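Local coordinates for choline binding protein PCPA (Streptococcus pneumoniae, PDB 4CP6), which is a pneumococcal surface antigen of the choline-binding family, with a leucine-rich repeat region that probably mediates contacts with host cells or molecules, at residues G36-G41 with F71-V76. Residues are numbered along the deposited sequence; the frame is centred on the assembly and turned at random.
Sequences GTVQVG and FTVTEV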
loop_
_atom_site.group_PDB
_atom_site.type_symbol
_atom_site.label_atom_id
_atom_site.label_comp_id
_atom_site.label_asym_id
_atom_site.label_seq_id
_atom_site.Cartn_x
_atom_site.Cartn_y
_atom_site.Cartn_z
ATOM N N GLY A 36 -21.328 -31.500 -12.962
ATOM C CA GLY A 36 -20.199 -30.659 -13.338
ATOM C C GLY A 36 -20.177 -29.333 -12.616
ATOM O O GLY A 36 -21.015 -29.074 -11.747
ATOM N N THR A 37 -19.158 -28.530 -12.917
ATOM C CA THR A 37 -19.020 -27.203 -12.326
ATOM C C THR A 37 -18.750 -26.219 -13.411
ATOM O O THR A 37 -18.118 -26.576 -14.422
ATOM C CB THR A 37 -17.900 -27.152 -11.264
ATOM O OG1 THR A 37 -16.630 -27.398 -11.878
ATOM C CG2 THR A 37 -18.133 -28.131 -10.147
ATOM N N VAL A 38 -19.223 -24.978 -13.213
ATOM C CA VAL A 38 -18.964 -23.887 -14.141
ATOM C C VAL A 38 -18.486 -22.625 -13.421
ATOM O O VAL A 38 -18.774 -22.428 -12.238
ATOM C CB VAL A 38 -20.225 -23.490 -14.991
ATOM C CG1 VAL A 38 -20.584 -24.551 -16.023
ATOM C CG2 VAL A 38 -21.435 -23.137 -14.123
ATOM N N GLN A 39 -17.790 -21.761 -14.161
ATOM C CA GLN A 39 -17.556 -20.388 -13.760
ATOM C C GLN A 39 -18.651 -19.563 -14.444
ATOM O O GLN A 39 -19.089 -19.888 -15.570
ATOM C CB GLN A 39 -16.173 -19.855 -14.174
ATOM C CG GLN A 39 -15.947 -19.837 -15.691
ATOM C CD GLN A 39 -14.550 -19.386 -16.028
ATOM O OE1 GLN A 39 -13.573 -19.798 -15.400
ATOM N NE2 GLN A 39 -14.437 -18.556 -17.052
ATOM N N VAL A 40 -19.126 -18.506 -13.768
ATOM C CA VAL A 40 -20.060 -17.542 -14.333
ATOM C C VAL A 40 -19.209 -16.492 -15.035
ATOM O O VAL A 40 -18.320 -15.890 -14.415
ATOM C CB VAL A 40 -21.098 -16.966 -13.329
ATOM C CG1 VAL A 40 -20.430 -16.393 -12.072
ATOM C CG2 VAL A 40 -21.999 -15.928 -13.991
ATOM N N GLY A 41 -19.418 -16.364 -16.338
ATOM C CA GLY A 41 -18.678 -15.464 -17.213
ATOM C C GLY A 41 -17.711 -16.271 -18.057
ATOM O O GLY A 41 -17.213 -17.315 -17.618
ATOM N N PHE A 71 -24.813 -28.344 -13.454
ATOM C CA PHE A 71 -23.533 -27.645 -13.264
ATOM C C PHE A 71 -23.681 -26.642 -12.113
ATOM O O PHE A 71 -24.533 -25.761 -12.165
ATOM C CB PHE A 71 -23.131 -26.904 -14.534
ATOM C CG PHE A 71 -22.815 -27.844 -15.670
ATOM C CD1 PHE A 71 -21.534 -28.375 -15.827
ATOM C CD2 PHE A 71 -23.807 -28.215 -16.581
ATOM C CE1 PHE A 71 -21.247 -29.252 -16.881
ATOM C CE2 PHE A 71 -23.519 -29.081 -17.635
ATOM C CZ PHE A 71 -22.251 -29.626 -17.758
ATOM N N THR A 72 -22.888 -26.820 -11.050
ATOM C CA THR A 72 -22.898 -25.907 -9.910
ATOM C C THR A 72 -21.956 -24.745 -10.282
ATOM O O THR A 72 -20.899 -24.988 -10.871
ATOM C CB THR A 72 -22.409 -26.647 -8.662
ATOM O OG1 THR A 72 -23.344 -27.706 -8.367
ATOM C CG2 THR A 72 -22.344 -25.743 -7.445
ATOM N N VAL A 73 -22.394 -23.505 -10.009
ATOM C CA VAL A 73 -21.581 -22.302 -10.294
ATOM C C VAL A 73 -20.613 -22.166 -9.105
ATOM O O VAL A 73 -21.052 -21.832 -7.982
ATOM C CB VAL A 73 -22.447 -21.031 -10.473
ATOM C CG1 VAL A 73 -21.575 -19.821 -10.811
ATOM C CG2 VAL A 73 -23.515 -21.238 -11.566
ATOM N N THR A 74 -19.320 -22.494 -9.323
ATOM C CA THR A 74 -18.336 -22.498 -8.231
ATOM C C THR A 74 -17.375 -21.316 -8.276
ATOM O O THR A 74 -16.609 -21.118 -7.322
ATOM C CB THR A 74 -17.557 -23.818 -8.269
ATOM O OG1 THR A 74 -16.961 -23.955 -9.552
ATOM C CG2 THR A 74 -18.458 -25.053 -8.011
ATOM N N GLU A 75 -17.345 -20.582 -9.389
ATOM C CA GLU A 75 -16.404 -19.470 -9.522
ATOM C C GLU A 75 -16.995 -18.301 -10.241
ATOM O O GLU A 75 -17.838 -18.471 -11.133
ATOM C CB GLU A 75 -15.129 -19.921 -10.269
ATOM C CG GLU A 75 -14.460 -21.134 -9.637
ATOM C CD GLU A 75 -13.061 -21.450 -10.105
ATOM O OE1 GLU A 75 -12.472 -20.610 -10.821
ATOM O OE2 GLU A 75 -12.562 -22.550 -9.773
ATOM N N VAL A 76 -16.545 -17.093 -9.872
ATOM C CA VAL A 76 -16.837 -15.881 -10.619
ATOM C C VAL A 76 -15.635 -15.695 -11.556
ATOM O O VAL A 76 -14.493 -15.539 -11.079
ATOM C CB VAL A 76 -17.063 -14.650 -9.727
ATOM C CG1 VAL A 76 -17.173 -13.389 -10.572
ATOM C CG2 VAL A 76 -18.319 -14.835 -8.864
HETATM O O HOH W 1 -23.147 -29.943 -9.915
#
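Gly-36 and Phe-71 pair in parallel on strands 35-40 and 69-76. Four backbone hydrogen bonds join the segments 36-41 and 71-76. Thr-72 N donates to Gly-36 O, and Val-38 N to Thr-72 O at 2.9 Å. Thr-74 N then reaches Val-38 O at 3.0 Å, with a C=O...N angle of 169°. Past this bond the register slips by one residue, a beta bulge at Thr-74 that re-pairs Gln-39 with Glu-75. Val-40 N bonds to Glu-75 O at 2.9 Å, and Val-40 pairs on with Ala-77. The bulge leaves Glu-75 N buried with no hydrogen-bond partner. A water bridges Gly-36 O and Thr-72 OG1.

Apolar contacts fill the face with Phe-71, Val-38, Val-73, Val-40 and Val-76. Val-38 divides its two methyls: CG1 meets Phe-71 CB at 3.8 Å, and CG2 meets Val-73 CG2. Phe-71 CD1 comes within 3.6 Å of Gly-36 CA, and the edge of the ring faces Thr-37 N. Val-40 CG1, set between its own N and C by a chi1 of 53°, touches Val-73 CG1 at 3.8 Å.

Thr-37, on the face with Gln-39 and Glu-75, meets the bulge residue Thr-74; the two side chains cross at about a right angle, their CG2 methyls 3.8 Å apart. Thr-37 OG1 is hydrogen-bonded to Thr-30 OG1. Gln-39 NE2 turns back to Gly-41 O at 3.1 Å.

The pair belongs to the mixed sheet at the N-terminal end of the leucine-rich repeat array. Strand 24-32 flanks 35-40 antiparallel, while 69-76 pairs with 63-66 and, in parallel, with 106-107.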